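Local coordinates for GTPase-activating protein skywalker (Drosophila melanogaster, PDB 6R82) that acts as a GTPase-activating protein for Rab35 that regulates synaptic-vesicle protein recycling through endosomes, represented here by its TLDc domain, at residues T17-S20 against W21-V24; L34-T37 against E38-G41; T45-Y48 against V49-Q53; F128-D132 against S133-T137. All blocks are in the same frame, centred on the assembly; numbering follows the deposited sequence.

Contact 1: residues T17-S20 against W21-V24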
# COMPACT_ATOMS: atom_id res chain seq x y z
N THR A 17 9.38 -4.23 12.35
CA THR A 17 8.47 -5.38 12.46
C THR A 17 8.18 -5.99 11.11
O THR A 17 8.09 -7.21 10.98
CB THR A 17 7.16 -4.95 13.13
OG1 THR A 17 7.44 -4.26 14.35
CG2 THR A 17 6.28 -6.15 13.42
N LEU A 18 8.01 -5.14 10.08
CA LEU A 18 7.68 -5.61 8.73
C LEU A 18 8.88 -6.14 7.96
O LEU A 18 8.69 -6.79 6.93
CB LEU A 18 7.08 -4.47 7.91
CG LEU A 18 5.71 -3.96 8.30
CD1 LEU A 18 5.33 -2.82 7.39
CD2 LEU A 18 4.71 -5.10 8.20
N TRP A 19 10.11 -5.83 8.40
CA TRP A 19 11.27 -5.94 7.52
C TRP A 19 11.41 -7.34 6.91
O TRP A 19 11.67 -7.47 5.71
CB TRP A 19 12.55 -5.55 8.26
CG TRP A 19 13.61 -5.00 7.33
CD1 TRP A 19 14.85 -5.54 7.07
CD2 TRP A 19 13.52 -3.81 6.51
NE1 TRP A 19 15.52 -4.76 6.16
CE2 TRP A 19 14.73 -3.70 5.80
CE3 TRP A 19 12.53 -2.84 6.33
CZ2 TRP A 19 14.99 -2.65 4.91
CZ3 TRP A 19 12.77 -1.80 5.45
CH2 TRP A 19 13.99 -1.71 4.74
N SER A 20 11.19 -8.39 7.71
CA SER A 20 11.39 -9.74 7.20
C SER A 20 10.31 -10.17 6.22
O SER A 20 10.48 -11.21 5.56
CB SER A 20 11.46 -10.76 8.36
OG SER A 20 10.29 -10.74 9.15
N TRP A 21 9.22 -9.42 6.07
CA TRP A 21 8.22 -9.80 5.07
C TRP A 21 8.52 -9.27 3.67
O TRP A 21 7.89 -9.73 2.71
CB TRP A 21 6.83 -9.31 5.49
CG TRP A 21 6.27 -10.03 6.65
CD1 TRP A 21 6.64 -11.26 7.12
CD2 TRP A 21 5.22 -9.58 7.50
NE1 TRP A 21 5.88 -11.60 8.22
CE2 TRP A 21 5.00 -10.57 8.47
CE3 TRP A 21 4.44 -8.42 7.54
CZ2 TRP A 21 4.04 -10.45 9.47
CZ3 TRP A 21 3.49 -8.30 8.53
CH2 TRP A 21 3.29 -9.31 9.47
N LEU A 22 9.45 -8.32 3.53
CA LEU A 22 9.76 -7.76 2.22
C LEU A 22 10.48 -8.80 1.37
O LEU A 22 11.04 -9.76 1.90
CB LEU A 22 10.64 -6.51 2.36
CG LEU A 22 10.16 -5.38 3.27
CD1 LEU A 22 11.29 -4.38 3.47
CD2 LEU A 22 8.93 -4.68 2.71
N PRO A 23 10.46 -8.64 0.04
CA PRO A 23 11.30 -9.51 -0.80
C PRO A 23 12.76 -9.41 -0.38
O PRO A 23 13.25 -8.34 -0.02
CB PRO A 23 11.08 -8.96 -2.22
CG PRO A 23 9.72 -8.28 -2.14
CD PRO A 23 9.66 -7.69 -0.77
N VAL A 24 13.44 -10.55 -0.41
CA VAL A 24 14.74 -10.64 0.25
C VAL A 24 15.72 -9.61 -0.32
O VAL A 24 16.49 -8.99 0.42
CB VAL A 24 15.28 -12.09 0.18
CG1 VAL A 24 15.43 -12.55 -1.28
CG2 VAL A 24 16.60 -12.22 0.92

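Contact 2: residues L34-T37 against E38-G41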
# COMPACT_ATOMS: atom_id res chain seq x y z
N LEU A 34 8.81 8.93 1.96
CA LEU A 34 8.47 9.74 0.78
C LEU A 34 7.33 10.73 1.04
O LEU A 34 7.31 11.81 0.43
CB LEU A 34 8.06 8.85 -0.40
CG LEU A 34 9.01 7.70 -0.75
CD1 LEU A 34 8.41 6.81 -1.84
CD2 LEU A 34 10.37 8.26 -1.20
N TYR A 35 6.38 10.37 1.90
CA TYR A 35 5.14 11.12 2.03
C TYR A 35 4.54 10.79 3.38
O TYR A 35 4.45 9.61 3.74
CB TYR A 35 4.13 10.77 0.92
CG TYR A 35 2.82 11.56 1.03
CD1 TYR A 35 2.72 12.85 0.53
CD2 TYR A 35 1.70 11.01 1.63
CE1 TYR A 35 1.54 13.58 0.62
CE2 TYR A 35 0.51 11.72 1.73
CZ TYR A 35 0.45 13.00 1.22
OH TYR A 35 -0.72 13.73 1.32
N THR A 36 4.10 11.82 4.10
CA THR A 36 3.32 11.62 5.31
C THR A 36 2.24 12.69 5.41
O THR A 36 2.49 13.88 5.19
CB THR A 36 4.18 11.65 6.58
OG1 THR A 36 3.32 11.60 7.73
CG2 THR A 36 5.00 12.91 6.64
N THR A 37 1.03 12.26 5.78
CA THR A 37 -0.08 13.18 5.95
C THR A 37 0.13 14.13 7.12
O THR A 37 -0.54 15.16 7.21
CB THR A 37 -1.37 12.39 6.15
OG1 THR A 37 -1.16 11.43 7.20
CG2 THR A 37 -1.73 11.65 4.88
N GLU A 38 1.08 13.82 8.01
CA GLU A 38 1.41 14.72 9.11
C GLU A 38 2.17 15.96 8.65
O GLU A 38 2.18 16.96 9.39
CB GLU A 38 2.23 13.97 10.17
CG GLU A 38 1.40 13.09 11.12
CD GLU A 38 2.16 12.73 12.40
OE1 GLU A 38 1.92 13.37 13.45
OE2 GLU A 38 2.99 11.80 12.35
N GLU A 39 2.80 15.94 7.47
CA GLU A 39 3.66 17.04 7.04
C GLU A 39 3.45 17.54 5.62
O GLU A 39 3.89 18.66 5.32
CB GLU A 39 5.15 16.66 7.17
CG GLU A 39 5.55 15.88 8.43
CD GLU A 39 5.95 16.77 9.60
OE1 GLU A 39 5.96 16.27 10.75
OE2 GLU A 39 6.24 17.96 9.36
N HIS A 40 2.84 16.76 4.72
CA HIS A 40 3.01 17.02 3.29
C HIS A 40 1.73 17.40 2.58
O HIS A 40 1.69 17.41 1.34
CB HIS A 40 3.64 15.81 2.61
CG HIS A 40 5.09 15.68 2.91
ND1 HIS A 40 5.67 14.48 3.28
CD2 HIS A 40 6.08 16.60 2.94
CE1 HIS A 40 6.95 14.67 3.50
NE2 HIS A 40 7.23 15.95 3.30
N GLY A 41 0.69 17.75 3.31
CA GLY A 41 -0.61 17.89 2.70
C GLY A 41 -1.39 16.61 2.88
O GLY A 41 -0.91 15.62 3.43
O HOH W 1 4.42 10.54 9.83

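Contact 3: residues T45-Y48 against V49-Q53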
# COMPACT_ATOMS: atom_id res chain seq x y z
N THR A 45 -3.49 14.43 -4.93
CA THR A 45 -2.66 15.27 -5.79
C THR A 45 -1.25 15.47 -5.21
O THR A 45 -0.26 15.34 -5.94
CB THR A 45 -3.35 16.62 -6.01
OG1 THR A 45 -4.62 16.41 -6.65
CG2 THR A 45 -2.48 17.51 -6.88
N THR A 46 -1.14 15.79 -3.92
CA THR A 46 0.20 15.92 -3.35
C THR A 46 0.85 14.56 -3.14
O THR A 46 2.08 14.44 -3.25
CB THR A 46 0.16 16.70 -2.02
OG1 THR A 46 -0.67 16.02 -1.07
CG2 THR A 46 -0.38 18.10 -2.25
N PHE A 47 0.05 13.52 -2.88
CA PHE A 47 0.57 12.16 -2.79
C PHE A 47 1.30 11.75 -4.08
O PHE A 47 2.44 11.27 -4.04
CB PHE A 47 -0.59 11.21 -2.48
CG PHE A 47 -0.25 9.74 -2.53
CD1 PHE A 47 -0.35 9.02 -3.71
CD2 PHE A 47 0.09 9.05 -1.36
CE1 PHE A 47 -0.06 7.66 -3.75
CE2 PHE A 47 0.37 7.70 -1.39
CZ PHE A 47 0.29 7.00 -2.58
N TYR A 48 0.64 11.94 -5.24
CA TYR A 48 1.24 11.54 -6.51
C TYR A 48 2.53 12.31 -6.78
O TYR A 48 3.54 11.73 -7.18
CB TYR A 48 0.27 11.75 -7.67
CG TYR A 48 -0.94 10.86 -7.63
CD1 TYR A 48 -0.83 9.52 -7.30
CD2 TYR A 48 -2.21 11.37 -7.92
CE1 TYR A 48 -1.94 8.69 -7.25
CE2 TYR A 48 -3.33 10.55 -7.88
CZ TYR A 48 -3.20 9.23 -7.54
OH TYR A 48 -4.31 8.42 -7.50
N VAL A 49 2.50 13.63 -6.57
CA VAL A 49 3.66 14.46 -6.86
C VAL A 49 4.89 13.94 -6.12
O VAL A 49 6.01 13.95 -6.66
CB VAL A 49 3.35 15.92 -6.51
CG1 VAL A 49 4.62 16.74 -6.52
CG2 VAL A 49 2.30 16.52 -7.48
N ARG A 50 4.71 13.45 -4.90
CA ARG A 50 5.85 13.04 -4.09
C ARG A 50 6.27 11.59 -4.31
O ARG A 50 7.46 11.28 -4.22
CB ARG A 50 5.56 13.29 -2.61
CG ARG A 50 5.89 14.74 -2.21
CD ARG A 50 5.99 14.96 -0.71
NE ARG A 50 6.36 16.35 -0.38
CZ ARG A 50 7.60 16.75 -0.12
NH1 ARG A 50 8.62 15.89 -0.13
NH2 ARG A 50 7.82 18.02 0.15
N VAL A 51 5.35 10.67 -4.59
CA VAL A 51 5.68 9.25 -4.55
C VAL A 51 5.72 8.59 -5.92
O VAL A 51 6.21 7.45 -6.02
CB VAL A 51 4.73 8.45 -3.63
CG1 VAL A 51 4.51 9.17 -2.30
CG2 VAL A 51 3.40 8.13 -4.32
N GLU A 52 5.22 9.23 -6.98
CA GLU A 52 4.75 8.44 -8.12
C GLU A 52 5.87 7.84 -8.97
O GLU A 52 5.61 6.89 -9.72
CB GLU A 52 3.83 9.28 -9.02
CG GLU A 52 4.51 10.37 -9.82
CD GLU A 52 3.49 11.16 -10.65
OE1 GLU A 52 2.32 10.71 -10.76
OE2 GLU A 52 3.85 12.22 -11.20
N GLN A 53 7.11 8.33 -8.86
CA GLN A 53 8.21 7.73 -9.61
C GLN A 53 9.06 6.75 -8.78
O GLN A 53 10.05 6.21 -9.31
CB GLN A 53 9.10 8.83 -10.21
CG GLN A 53 8.40 9.67 -11.34
CD GLN A 53 8.22 8.88 -12.65
OE1 GLN A 53 8.21 7.65 -12.65
NE2 GLN A 53 8.11 9.60 -13.76

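Contact 4: residues F128-D132 against S133-T137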
# COMPACT_ATOMS: atom_id res chain seq x y z
N PHE A 128 -3.86 -5.77 -8.61
CA PHE A 128 -2.97 -5.33 -7.53
C PHE A 128 -3.18 -3.88 -7.13
O PHE A 128 -3.52 -3.60 -5.97
CB PHE A 128 -1.52 -5.59 -7.96
CG PHE A 128 -1.24 -7.04 -8.24
CD1 PHE A 128 -1.41 -7.99 -7.24
CD2 PHE A 128 -0.84 -7.46 -9.49
CE1 PHE A 128 -1.18 -9.35 -7.50
CE2 PHE A 128 -0.61 -8.81 -9.76
CZ PHE A 128 -0.78 -9.75 -8.75
N MET A 129 -2.98 -2.94 -8.04
CA MET A 129 -3.01 -1.51 -7.74
C MET A 129 -3.86 -0.79 -8.78
O MET A 129 -3.86 -1.16 -9.96
CB MET A 129 -1.59 -0.89 -7.76
CG MET A 129 -0.53 -1.59 -6.88
SD MET A 129 1.18 -1.14 -7.32
CE MET A 129 1.20 0.59 -6.84
N ALA A 130 -4.58 0.25 -8.34
CA ALA A 130 -5.32 1.13 -9.24
C ALA A 130 -5.43 2.50 -8.58
O ALA A 130 -5.50 2.60 -7.36
CB ALA A 130 -6.70 0.57 -9.58
N ALA A 131 -5.43 3.56 -9.39
CA ALA A 131 -5.45 4.91 -8.82
C ALA A 131 -5.89 5.92 -9.87
O ALA A 131 -5.54 5.81 -11.05
CB ALA A 131 -4.06 5.31 -8.28
N ASP A 132 -6.64 6.93 -9.43
CA ASP A 132 -7.01 8.03 -10.31
C ASP A 132 -7.17 9.29 -9.46
O ASP A 132 -6.63 9.37 -8.35
CB ASP A 132 -8.26 7.68 -11.14
CG ASP A 132 -9.50 7.39 -10.28
OD1 ASP A 132 -9.57 7.83 -9.11
OD2 ASP A 132 -10.43 6.74 -10.82
N SER A 133 -7.92 10.27 -9.96
CA SER A 133 -8.05 11.52 -9.22
C SER A 133 -9.05 11.43 -8.07
O SER A 133 -9.08 12.32 -7.22
CB SER A 133 -8.46 12.66 -10.16
OG SER A 133 -9.82 12.52 -10.55
N LYS A 134 -9.86 10.37 -8.03
CA LYS A 134 -10.87 10.23 -6.99
C LYS A 134 -10.48 9.22 -5.91
O LYS A 134 -11.00 9.31 -4.79
CB LYS A 134 -12.21 9.79 -7.60
CG LYS A 134 -12.79 10.75 -8.66
CD LYS A 134 -12.87 12.17 -8.15
CE LYS A 134 -14.23 12.44 -7.51
NZ LYS A 134 -14.22 13.75 -6.77
N MET A 135 -9.62 8.26 -6.22
CA MET A 135 -9.35 7.19 -5.27
C MET A 135 -8.02 6.51 -5.57
O MET A 135 -7.51 6.54 -6.69
CB MET A 135 -10.46 6.14 -5.28
CG MET A 135 -10.61 5.43 -6.61
SD MET A 135 -9.51 4.01 -6.83
CE MET A 135 -9.16 4.09 -8.59
N ILE A 136 -7.51 5.84 -4.54
CA ILE A 136 -6.40 4.92 -4.65
C ILE A 136 -6.85 3.61 -4.01
O ILE A 136 -7.49 3.63 -2.96
CB ILE A 136 -5.14 5.51 -3.97
CG1 ILE A 136 -3.88 4.80 -4.44
CG2 ILE A 136 -5.24 5.49 -2.44
CD1 ILE A 136 -2.75 5.77 -4.69
N THR A 137 -6.58 2.49 -4.68
CA THR A 137 -7.04 1.21 -4.17
C THR A 137 -5.97 0.15 -4.40
O THR A 137 -5.15 0.25 -5.31
CB THR A 137 -8.38 0.78 -4.83
OG1 THR A 137 -8.87 -0.43 -4.23
CG2 THR A 137 -8.20 0.54 -6.31

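Contact 1: residues T17-S20 against W21-V24
Trp21 folds back along the turn onto Leu18, three residues earlier. Its CB sits 3.4 Å from Leu18 O, and CG is also near that carbonyl. Swung beside its own backbone N (chi1 -70°), the indole carries CD1 along the Ser20 carbonyl group and turns the CE3-CZ3 side of the six-membered ring toward Leu18. There CE3 and CZ3 both meet one methyl, Leu18 CD2, each at 3.4 Å, in an oblique approach. The backbone beneath is made of two overlapping turns with i to i+3 bonding, carrying the chain from helix 13-18 into the loop that leads to strand 30-36: Trp21 N donates to Leu18 O (2.8 Å), and Leu22 N to Trp19 O (3.2 Å). In each bond the donor stands above the carbonyl plane. Replacing Trp21 by an alanine would probably take away the ring atoms that Leu18 CD2 rests on and open a gap beside Phe99 and Phe101 of strand 99-104, which the indole touches. Leu22 is paired differently, with CD1 lying over a face of the Trp19 six-membered ring, 3.7 Å from its centroid, in a CH-pi contact. Trp19 NE1 is bonded to Thr27 O further along the loop.

Contact 2: residues L34-T37 against E38-G41
Thr36 meets the following turn through its backbone N, its carbonyl and its hydroxyl. Among the hydrogen bonds, Thr36 O takes two donors: His40 N comes nearly along the C=O axis at 2.9 Å, whereas Glu39 N, at 3.1 Å, stands above the carbonyl plane. With chi1 at 173°, OG1 lies opposite the backbone N across CA-CB and points toward the residues that follow, where it accepts from Glu38 N at 3.2 Å, closing an ST turn. The same hydroxyl donates to a water (Thr36 OG1 to water O 2.6 Å), which in turn donates to Glu38 OE2, a longer bond. The imidazole of His40 comes back to the strand edge-on: Thr36 N donates to His40 ND1 at 3.2 Å, close to the ring plane, so ND1 serves as acceptor and the ring proton is probably on NE2.

Apolar contacts are fewer. Thr36 CG2 lies alongside Glu39 CG, 3.5 Å away, the two side chains running the same way. Tyr35 passes His40 in the reverse direction, its CE1 3.7 Å from His40 CB. Gly41 ends the turn with a positive phi (95°), where a CB would press on the carbonyl O of His40.

The turn leads out of strand 30-36, which pairs with strand 173-185; Leu34 and Tyr35 both face Val181 in a classic beta bulge, and Thr37 OG1 bonds to Leu179 N. Tyr35 and His40 also pack on Arg50 of helix 44-51.

Contact 3: residues T45-Y48 against V49-Q53
Val51 sets its CG2 methyl over a face of the Phe47 ring, 3.8 Å from the centroid and nearest to CE1 (Phe47 CE1 to Val51 CG2 3.5 Å), a CH-pi contact displaced toward the rim. At the next residue, Glu52 folds back over the carbonyl oxygen of Tyr48. The backbone alone puts Glu52 CB 3.1 Å from Tyr48 O; chi1 of 71°, with CG between the backbone N and the carbonyl carbon, brings Glu52 CG to the same oxygen, also at 3.1 Å. Both pairs have the i to i+4 spacing of an alpha helix, here toward the C-terminal part of helix 44-51. Val51 N donates to Phe47 O and Glu52 N to Tyr48 O, each at 3.0 Å, with Val51 N lying almost in line with the Phe47 carbonyl bond. Farther back the bonding is looser: Val49 N to Thr45 O is weak at 3.3 Å, while Val49 CG2 rests on the same oxygen.

Beyond this shell, Trp77 meets the Phe47 ring edge-to-face. Arg80 is shared, with NH1 in a salt bridge to Glu52 OE1 and its guanidinium in a cation-pi contact with Tyr48. An alanine in place of Glu52 would probably leave Arg80 without its charged mate and freer to turn away from the Tyr48 ring. The far end of Tyr48 is fixed by a hydrogen bond to Asp132 O.

Contact 4: residues F128-D132 against S133-T137
Asp132 OD1 is gripped by two backbone N-H groups of the turn that follows it. Lys134 N reaches it at 2.8 Å from above the carboxylate plane, and Met135 N at 2.9 Å nearly in line with the C-O bond. This is an Asx turn with one more donor added, and it depends on chi1 of 61°, which brings CG between the backbone N and the carbonyl carbon and over the turn. Two bonds to one oxygen should hold the carboxylate's rotation, and they may ease its negative charge. Met135, its chain bent twice, crosses this group at about a right angle and lays CE 3.7 Å from Asp132 OD2.

The turn closes a tight beta hairpin; strand segments 129-131 and 135-137 run antiparallel, at 179°. Asp132 N donates to Met135 O (2.9 Å) at the closing end. Next comes the non-hydrogen-bonded pair Ala131 and Ile136, where Ala131 CB touches Ile136 CD1 at 3.8 Å. Ala130 and Thr137 then form a hydrogen-bonded pair joined in both directions, with Thr137 N to Ala130 O the shorter at 2.9 Å; on their face of the sheet, Ala130 CB meets Thr137 CG2 at 3.6 Å.

The face bearing Ala131 and Ile136 is covered by Trp77 and by Tyr48 of helix 44-51, with Phe47 of that helix also on Ile136. The sheet continues from strand 135-138 to strand 146-149, where Thr137 OG1 bonds to Ile146 O and Trp147 packs on Met135.

All four contacts belong to the TLDc domain, and all are local. Contacts 2, 3 and 4 form a chain of neighbours: helix 44-51 in contact 3 packs on the strand end of contact 2 through Arg50 and Val51, and on the hairpin of contact 4 through Phe47 and Tyr48. Contact 1 stands apart, its centre about 24 Å from that of contact 4, across the centre of the chain. Contact 4 is the buried one; the other three are partly buried. Contacts 1 and 3 each pair an aliphatic methyl with an aromatic face over backbone bonding, beside a sheet or within a helix, whereas the turns of contacts 2 and 4 rely on polar side chains that accept backbone N-H groups.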